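PDB 2GIY: glycoprotein E from Human herpesvirus 1, which forms a heterodimer with gI that binds the Fc part of host IgG and is required for cell-to-cell spread of the virus in epithelial cells. Local coordinates for residues Phe23-Thr28 with Ile164-Gln169; Glu27-Asn32 with Leu133-Ala138; Pro120-Ala125 with Ser139-Gly144. One frame throughout, in Å; residues are numbered along the deposited sequence.

Overall arrangement
This is the C-terminal, Ig V-like domain of the gE ectodomain, and the three contacts cluster at one end of it. Leaving strand 20-22, the chain reaches 23-28, where contact 1 closes the longest loop by meeting 164-169. Contact 2 begins on E27 and T28, which it shares with contact 1, and closes a loop of 100 residues by pairing 27-32 with 133-138. Contact 3 joins 120-125 to 139-144 over a short connection, wholly inside the span of contact 1. It crosses contact 2: 27-32 precedes both its segments and 133-138 lies between them. Together they tie the 29-30/133-135/124-126 sheet to the edge of the six-stranded one.

Contact 1 (Phe23-Thr28 with Ile164-Gln169); sequences FSPGET and ISTAAQ
I164 meets F23 first: its CG2 methyl lies 4.0 Å from CD2 of the F23 ring. Next comes S165, whose carbonyl O accepts the backbone N-H of F23 (N to O 3.0 Å, 162° at the hydrogen). S165 also bonds I21 through its backbone, so two bonds of the parallel kind flank S165. The F23 ring leans back over 164-165, its CE2 3.3 Å from S165 CA. That follows from chi1 of 73°, which sets CG between the backbone N and carbonyl carbon. T166 then packs on the ring: its N sits over one face near the rim, and its CG2 is 3.6 Å from F23 CE1. T166 CA offers a CH to F23 O at 3.3 Å, while T166 OG1 turns to Q169 OE1, 2.6 Å off, an oxygen that S143 OG bonds as well. A167 N closes the contact through a water: it donates to the water oxygen at 2.7 Å, and the water donates to F23 O at 2.8 Å. Beyond F23, a type II turn brings P25 CG up to T166 CG2. With F23 N and O both satisfied, by S165 O and by the water bridging to A167 N, the buried ring can pack on main chain and methyls, as where strand A' of an Ig V domain runs parallel to strand G.

Contact 2 (Glu27-Asn32 with Leu133-Ala138); sequences ETFSTN and LEFRDA
F29 and F135 form an antiparallel hydrogen-bonded pair (F29 N to F135 O 3.0 Å, F135 N to F29 O 2.8 Å), S30 and E134 the adjoining non-hydrogen-bonded pair, and the bonds T31 N to L133 O and A138 N to E27 O extend the ladder at its two ends. L133 N is taken up differently, by a side chain: T31 OG1 receives it at 2.9 Å, and N132 OD1 bonds the same hydroxyl. The two phenylalanines lie on one side of the sheet. Their planes are 16° from parallel but slid apart, so the rings hardly overlap. What sits over the F29 face is F135 CB, a CH-pi contact at 4.0 Å from the centroid. F29 reaches back across its neighbour because chi1 is 65°, and F29 CE2 lies 3.8 Å from A138 CB. I164 packs against both rings, and T31 CG2 comes in at the edge of F135. On the other side, S30 CB touches E134 CG at 3.6 Å. R136 makes a salt bridge side-on to E134 OE1, NE and NH2 both reaching that one oxygen from the same face of the carboxylate. With strand 124-126 flanking 133-135, this is the three-stranded B-E-D sheet of an Ig V domain, its aromatic side turned to the facing sheet.

Contact 3 (Pro120-Ala125 with Ser139-Gly144); sequences PVPGLA and SPQHSG
H142 reaches across to the carbonyl of P122. From CB, chi1 of -63° puts CG anti to the carbonyl carbon, and there the ring meets F135 in an edge-to-face pair. ND1 accepts the backbone N-H of S139 at 3.1 Å, the donor tilted 22° out of the ring plane. CD2 faces V121 CG1 at 4.2 Å. CE1 passes 3.2 Å from P122 O, and NE2 at the tip donates to that same oxygen, nearly in line with its C=O and within the ring plane. The NE2 to P122 O distance of 2.5 Å is unusually short, so the exact length is doubtful though the pairing is plain. Q141 covers one face of the imidazole with CG, 3.7 Å above the centre. Its extended chain carries NE2 to P122 CB at 3.3 Å, while OE1 accepts S139 OG. P122 and G123 are the middle residues of a type II turn, closed by L124 N to V121 O, which turns the P122 carbonyl toward H142. H142 O bonds the hydroxyl of Y146, four residues on, as in the tyrosine corner of Ig domains. Donating from NE2 and accepting at ND1, the imidazole is consistent with a neutral ring protonated at NE2, held at both nitrogens by main chain, P122 O of the type II turn and S139 N just ahead of its own 3-10 turn.

Contact 1 (Phe23-Thr28 with Ile164-Gln169)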
loop_
_atom_site.group_PDB
_atom_site.type_symbol
_atom_site.label_atom_id
_atom_site.label_comp_id
_atom_site.label_asym_id
_atom_site.label_seq_id
_atom_site.Cartn_x
_atom_site.Cartn_y
_atom_site.Cartn_z
ATOM N N PHE A 23 -1.668 1.990 24.286
ATOM C CA PHE A 23 -2.549 1.385 25.271
ATOM C C PHE A 23 -2.059 1.626 26.693
ATOM O O PHE A 23 -0.879 1.889 26.920
ATOM C CB PHE A 23 -2.674 -0.124 25.017
ATOM C CG PHE A 23 -1.448 -0.920 25.396
ATOM C CD1 PHE A 23 -1.239 -1.322 26.716
ATOM C CD2 PHE A 23 -0.510 -1.275 24.433
ATOM C CE1 PHE A 23 -0.113 -2.071 27.074
ATOM C CE2 PHE A 23 0.622 -2.022 24.776
ATOM C CZ PHE A 23 0.820 -2.422 26.103
ATOM N N SER A 24 -2.983 1.541 27.644
ATOM C CA SER A 24 -2.652 1.700 29.055
ATOM C C SER A 24 -2.781 0.305 29.652
ATOM O O SER A 24 -3.666 -0.458 29.264
ATOM C CB SER A 24 -3.629 2.664 29.737
ATOM O OG SER A 24 -3.487 3.977 29.219
ATOM N N PRO A 25 -1.891 -0.056 30.588
ATOM C CA PRO A 25 -1.929 -1.379 31.220
ATOM C C PRO A 25 -3.305 -1.771 31.759
ATOM O O PRO A 25 -3.963 -0.988 32.453
ATOM C CB PRO A 25 -0.892 -1.256 32.334
ATOM C CG PRO A 25 0.100 -0.298 31.754
ATOM C CD PRO A 25 -0.790 0.756 31.135
ATOM N N GLY A 26 -3.733 -2.987 31.434
ATOM C CA GLY A 26 -5.025 -3.462 31.894
ATOM C C GLY A 26 -6.116 -3.393 30.843
ATOM O O GLY A 26 -7.170 -4.014 30.995
ATOM N N GLU A 27 -5.876 -2.637 29.775
ATOM C CA GLU A 27 -6.863 -2.507 28.713
ATOM C C GLU A 27 -6.897 -3.742 27.824
ATOM O O GLU A 27 -5.940 -4.512 27.760
ATOM C CB GLU A 27 -6.568 -1.285 27.836
ATOM C CG GLU A 27 -6.628 0.050 28.554
ATOM C CD GLU A 27 -6.562 1.225 27.594
ATOM O OE1 GLU A 27 -5.729 1.192 26.664
ATOM O OE2 GLU A 27 -7.339 2.186 27.772
ATOM N N THR A 28 -8.022 -3.925 27.147
ATOM C CA THR A 28 -8.190 -5.030 26.218
ATOM C C THR A 28 -8.487 -4.362 24.889
ATOM O O THR A 28 -9.346 -3.485 24.804
ATOM C CB THR A 28 -9.361 -5.947 26.619
ATOM O OG1 THR A 28 -9.021 -6.651 27.817
ATOM C CG2 THR A 28 -9.655 -6.958 25.516
ATOM N N ILE A 164 2.791 -0.999 18.877
ATOM C CA ILE A 164 1.790 -1.236 19.903
ATOM C C ILE A 164 2.472 -1.138 21.251
ATOM O O ILE A 164 3.298 -1.983 21.594
ATOM C CB ILE A 164 1.183 -2.634 19.742
ATOM C CG1 ILE A 164 0.624 -2.781 18.326
ATOM C CG2 ILE A 164 0.094 -2.861 20.791
ATOM C CD1 ILE A 164 0.070 -4.171 18.014
ATOM N N SER A 165 2.129 -0.118 22.028
ATOM C CA SER A 165 2.786 0.024 23.321
ATOM C C SER A 165 2.199 1.074 24.240
ATOM O O SER A 165 1.251 1.779 23.889
ATOM C CB SER A 165 4.259 0.346 23.106
ATOM O OG SER A 165 4.402 1.561 22.408
ATOM N N THR A 166 2.773 1.153 25.435
ATOM C CA THR A 166 2.358 2.139 26.416
ATOM C C THR A 166 3.067 3.420 25.997
ATOM O O THR A 166 4.019 3.377 25.216
ATOM C CB THR A 166 2.807 1.753 27.835
ATOM O OG1 THR A 166 4.241 1.703 27.892
ATOM C CG2 THR A 166 2.239 0.398 28.221
ATOM N N ALA A 167 2.608 4.555 26.509
ATOM C CA ALA A 167 3.205 5.834 26.156
ATOM C C ALA A 167 4.686 5.924 26.527
ATOM O O ALA A 167 5.504 6.391 25.739
ATOM C CB ALA A 167 2.428 6.966 26.822
ATOM N N ALA A 168 5.026 5.466 27.724
ATOM C CA ALA A 168 6.402 5.520 28.203
ATOM C C ALA A 168 7.379 4.693 27.367
ATOM O O ALA A 168 8.527 5.091 27.175
ATOM C CB ALA A 168 6.454 5.070 29.662
ATOM N N GLN A 169 6.916 3.553 26.863
ATOM C CA GLN A 169 7.761 2.665 26.069
ATOM C C GLN A 169 7.759 2.982 24.582
ATOM O O GLN A 169 8.599 2.481 23.832
ATOM C CB GLN A 169 7.306 1.220 26.249
ATOM C CG GLN A 169 7.386 0.711 27.672
ATOM C CD GLN A 169 6.648 -0.600 27.844
ATOM O OE1 GLN A 169 5.415 -0.632 27.859
ATOM N NE2 GLN A 169 7.395 -1.690 27.962
HETATM O O HOH W 1 0.096 4.442 27.599
#

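Contact 2 (Glu27-Asn32 with Leu133-Ala138)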
loop_
_atom_site.group_PDB
_atom_site.type_symbol
_atom_site.label_atom_id
_atom_site.label_comp_id
_atom_site.label_asym_id
_atom_site.label_seq_id
_atom_site.Cartn_x
_atom_site.Cartn_y
_atom_site.Cartn_z
ATOM N N GLU A 27 -5.876 -2.637 29.775
ATOM C CA GLU A 27 -6.863 -2.507 28.713
ATOM C C GLU A 27 -6.897 -3.742 27.824
ATOM O O GLU A 27 -5.940 -4.512 27.760
ATOM C CB GLU A 27 -6.568 -1.285 27.836
ATOM C CG GLU A 27 -6.628 0.050 28.554
ATOM C CD GLU A 27 -6.562 1.225 27.594
ATOM O OE1 GLU A 27 -5.729 1.192 26.664
ATOM O OE2 GLU A 27 -7.339 2.186 27.772
ATOM N N THR A 28 -8.022 -3.925 27.147
ATOM C CA THR A 28 -8.190 -5.030 26.218
ATOM C C THR A 28 -8.487 -4.362 24.889
ATOM O O THR A 28 -9.346 -3.485 24.804
ATOM C CB THR A 28 -9.361 -5.947 26.619
ATOM O OG1 THR A 28 -9.021 -6.651 27.817
ATOM C CG2 THR A 28 -9.655 -6.958 25.516
ATOM N N PHE A 29 -7.754 -4.751 23.855
ATOM C CA PHE A 29 -7.952 -4.157 22.547
ATOM C C PHE A 29 -7.518 -5.112 21.453
ATOM O O PHE A 29 -6.937 -6.164 21.722
ATOM C CB PHE A 29 -7.160 -2.850 22.441
ATOM C CG PHE A 29 -5.669 -3.035 22.504
ATOM C CD1 PHE A 29 -4.941 -3.336 21.357
ATOM C CD2 PHE A 29 -4.992 -2.911 23.715
ATOM C CE1 PHE A 29 -3.559 -3.508 21.413
ATOM C CE2 PHE A 29 -3.615 -3.081 23.784
ATOM C CZ PHE A 29 -2.895 -3.381 22.629
ATOM N N SER A 30 -7.799 -4.728 20.217
ATOM C CA SER A 30 -7.449 -5.533 19.062
ATOM C C SER A 30 -6.846 -4.656 17.978
ATOM O O SER A 30 -7.101 -3.452 17.932
ATOM C CB SER A 30 -8.707 -6.218 18.516
ATOM O OG SER A 30 -8.478 -6.764 17.232
ATOM N N THR A 31 -6.028 -5.250 17.118
ATOM C CA THR A 31 -5.461 -4.501 16.014
ATOM C C THR A 31 -6.630 -4.373 15.045
ATOM O O THR A 31 -7.649 -5.050 15.204
ATOM C CB THR A 31 -4.305 -5.258 15.323
ATOM O OG1 THR A 31 -4.774 -6.527 14.846
ATOM C CG2 THR A 31 -3.157 -5.474 16.296
ATOM N N ASN A 32 -6.490 -3.511 14.050
ATOM C CA ASN A 32 -7.552 -3.311 13.077
ATOM C C ASN A 32 -6.949 -3.217 11.685
ATOM O O ASN A 32 -7.026 -2.183 11.025
ATOM C CB ASN A 32 -8.328 -2.035 13.412
ATOM C CG ASN A 32 -9.489 -1.795 12.473
ATOM O OD1 ASN A 32 -10.292 -2.695 12.216
ATOM N ND2 ASN A 32 -9.592 -0.575 11.959
ATOM N N LEU A 133 -4.812 -9.283 15.854
ATOM C CA LEU A 133 -4.333 -9.764 17.143
ATOM C C LEU A 133 -5.115 -9.089 18.256
ATOM O O LEU A 133 -5.410 -7.897 18.179
ATOM C CB LEU A 133 -2.853 -9.417 17.326
ATOM C CG LEU A 133 -1.846 -9.973 16.320
ATOM C CD1 LEU A 133 -0.461 -9.420 16.652
ATOM C CD2 LEU A 133 -1.849 -11.497 16.371
ATOM N N GLU A 134 -5.437 -9.849 19.296
ATOM C CA GLU A 134 -6.151 -9.297 20.432
ATOM C C GLU A 134 -5.284 -9.380 21.676
ATOM O O GLU A 134 -4.642 -10.400 21.927
ATOM C CB GLU A 134 -7.465 -10.044 20.669
ATOM C CG GLU A 134 -8.610 -9.543 19.815
ATOM C CD GLU A 134 -9.945 -10.109 20.249
ATOM O OE1 GLU A 134 -10.155 -10.255 21.472
ATOM O OE2 GLU A 134 -10.785 -10.394 19.370
ATOM N N PHE A 135 -5.268 -8.294 22.443
ATOM C CA PHE A 135 -4.497 -8.215 23.679
ATOM C C PHE A 135 -5.457 -8.051 24.857
ATOM O O PHE A 135 -6.196 -7.068 24.931
ATOM C CB PHE A 135 -3.534 -7.023 23.634
ATOM C CG PHE A 135 -2.506 -7.111 22.536
ATOM C CD1 PHE A 135 -2.862 -6.901 21.207
ATOM C CD2 PHE A 135 -1.176 -7.401 22.835
ATOM C CE1 PHE A 135 -1.907 -6.976 20.191
ATOM C CE2 PHE A 135 -0.216 -7.479 21.825
ATOM C CZ PHE A 135 -0.584 -7.265 20.501
ATOM N N ARG A 136 -5.447 -9.021 25.765
ATOM C CA ARG A 136 -6.312 -8.995 26.943
ATOM C C ARG A 136 -5.485 -8.608 28.164
ATOM O O ARG A 136 -4.386 -9.128 28.359
ATOM C CB ARG A 136 -6.948 -10.374 27.176
ATOM C CG ARG A 136 -8.066 -10.757 26.204
ATOM C CD ARG A 136 -7.572 -10.938 24.772
ATOM N NE ARG A 136 -8.667 -11.312 23.872
ATOM C CZ ARG A 136 -9.238 -12.513 23.840
ATOM N NH1 ARG A 136 -8.818 -13.474 24.654
ATOM N NH2 ARG A 136 -10.241 -12.753 23.003
ATOM N N ASP A 137 -6.019 -7.705 28.981
ATOM C CA ASP A 137 -5.324 -7.235 30.177
ATOM C C ASP A 137 -3.881 -6.894 29.802
ATOM O O ASP A 137 -2.931 -7.311 30.466
ATOM C CB ASP A 137 -5.358 -8.314 31.264
ATOM C CG ASP A 137 -4.967 -7.779 32.632
ATOM O OD1 ASP A 137 -5.059 -6.551 32.838
ATOM O OD2 ASP A 137 -4.582 -8.585 33.503
ATOM N N ALA A 138 -3.746 -6.128 28.724
ATOM C CA ALA A 138 -2.452 -5.715 28.193
ATOM C C ALA A 138 -1.507 -5.188 29.267
ATOM O O ALA A 138 -1.925 -4.499 30.197
ATOM C CB ALA A 138 -2.655 -4.654 27.112
#

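Contact 3 (Pro120-Ala125 with Ser139-Gly144)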
loop_
_atom_site.group_PDB
_atom_site.type_symbol
_atom_site.label_atom_id
_atom_site.label_comp_id
_atom_site.label_asym_id
_atom_site.label_seq_id
_atom_site.Cartn_x
_atom_site.Cartn_y
_atom_site.Cartn_z
ATOM N N PRO A 120 3.089 -18.968 22.346
ATOM C CA PRO A 120 2.419 -18.834 23.639
ATOM C C PRO A 120 2.842 -17.519 24.286
ATOM O O PRO A 120 3.991 -17.359 24.705
ATOM C CB PRO A 120 2.907 -20.058 24.417
ATOM C CG PRO A 120 4.255 -20.330 23.819
ATOM C CD PRO A 120 4.003 -20.125 22.341
ATOM N N VAL A 121 1.911 -16.577 24.346
ATOM C CA VAL A 121 2.183 -15.274 24.933
ATOM C C VAL A 121 1.026 -14.866 25.832
ATOM O O VAL A 121 -0.121 -14.794 25.390
ATOM C CB VAL A 121 2.380 -14.201 23.832
ATOM C CG1 VAL A 121 2.558 -12.823 24.461
ATOM C CG2 VAL A 121 3.579 -14.558 22.974
ATOM N N PRO A 122 1.315 -14.593 27.113
ATOM C CA PRO A 122 0.299 -14.188 28.086
ATOM C C PRO A 122 -0.585 -13.061 27.568
ATOM O O PRO A 122 -0.087 -11.987 27.235
ATOM C CB PRO A 122 1.135 -13.741 29.284
ATOM C CG PRO A 122 2.325 -14.647 29.208
ATOM C CD PRO A 122 2.654 -14.611 27.733
ATOM N N GLY A 123 -1.889 -13.313 27.484
ATOM C CA GLY A 123 -2.815 -12.286 27.036
ATOM C C GLY A 123 -3.001 -12.089 25.540
ATOM O O GLY A 123 -3.855 -11.303 25.134
ATOM N N LEU A 124 -2.216 -12.788 24.726
ATOM C CA LEU A 124 -2.317 -12.667 23.271
ATOM C C LEU A 124 -3.186 -13.779 22.691
ATOM O O LEU A 124 -3.085 -14.935 23.100
ATOM C CB LEU A 124 -0.928 -12.738 22.632
ATOM C CG LEU A 124 -0.868 -12.534 21.115
ATOM C CD1 LEU A 124 -1.211 -11.096 20.776
ATOM C CD2 LEU A 124 0.525 -12.880 20.602
ATOM N N ALA A 125 -4.034 -13.429 21.729
ATOM C CA ALA A 125 -4.901 -14.420 21.103
ATOM C C ALA A 125 -5.309 -14.006 19.699
ATOM O O ALA A 125 -5.379 -12.815 19.384
ATOM C CB ALA A 125 -6.147 -14.646 21.957
ATOM N N SER A 139 -0.229 -5.528 29.138
ATOM C CA SER A 139 0.774 -5.074 30.093
ATOM C C SER A 139 2.000 -4.606 29.320
ATOM O O SER A 139 2.094 -4.807 28.112
ATOM C CB SER A 139 1.158 -6.205 31.059
ATOM O OG SER A 139 2.063 -7.122 30.458
ATOM N N PRO A 140 2.951 -3.956 30.005
ATOM C CA PRO A 140 4.157 -3.474 29.326
ATOM C C PRO A 140 4.913 -4.551 28.543
ATOM O O PRO A 140 5.660 -4.235 27.615
ATOM C CB PRO A 140 4.982 -2.895 30.471
ATOM C CG PRO A 140 3.926 -2.365 31.394
ATOM C CD PRO A 140 2.915 -3.491 31.405
ATOM N N GLN A 141 4.708 -5.818 28.904
ATOM C CA GLN A 141 5.387 -6.927 28.228
ATOM C C GLN A 141 4.974 -7.022 26.754
ATOM O O GLN A 141 5.701 -7.579 25.931
ATOM C CB GLN A 141 5.055 -8.258 28.922
ATOM C CG GLN A 141 3.745 -8.885 28.427
ATOM C CD GLN A 141 3.179 -9.945 29.352
ATOM O OE1 GLN A 141 2.670 -9.639 30.431
ATOM N NE2 GLN A 141 3.262 -11.204 28.932
ATOM N N HIS A 142 3.802 -6.483 26.430
ATOM C CA HIS A 142 3.284 -6.531 25.060
ATOM C C HIS A 142 3.780 -5.406 24.155
ATOM O O HIS A 142 3.581 -5.454 22.944
ATOM C CB HIS A 142 1.752 -6.505 25.083
ATOM C CG HIS A 142 1.140 -7.687 25.763
ATOM N ND1 HIS A 142 0.233 -7.566 26.796
ATOM C CD2 HIS A 142 1.296 -9.016 25.554
ATOM C CE1 HIS A 142 -0.142 -8.768 27.192
ATOM N NE2 HIS A 142 0.487 -9.665 26.455
ATOM N N SER A 143 4.422 -4.399 24.736
ATOM C CA SER A 143 4.908 -3.267 23.961
ATOM C C SER A 143 6.019 -3.647 22.989
ATOM O O SER A 143 6.930 -4.400 23.336
ATOM C CB SER A 143 5.399 -2.165 24.903
ATOM O OG SER A 143 4.339 -1.724 25.746
ATOM N N GLY A 144 5.937 -3.121 21.771
ATOM C CA GLY A 144 6.955 -3.415 20.784
ATOM C C GLY A 144 6.541 -3.013 19.387
ATOM O O GLY A 144 5.492 -2.390 19.191
#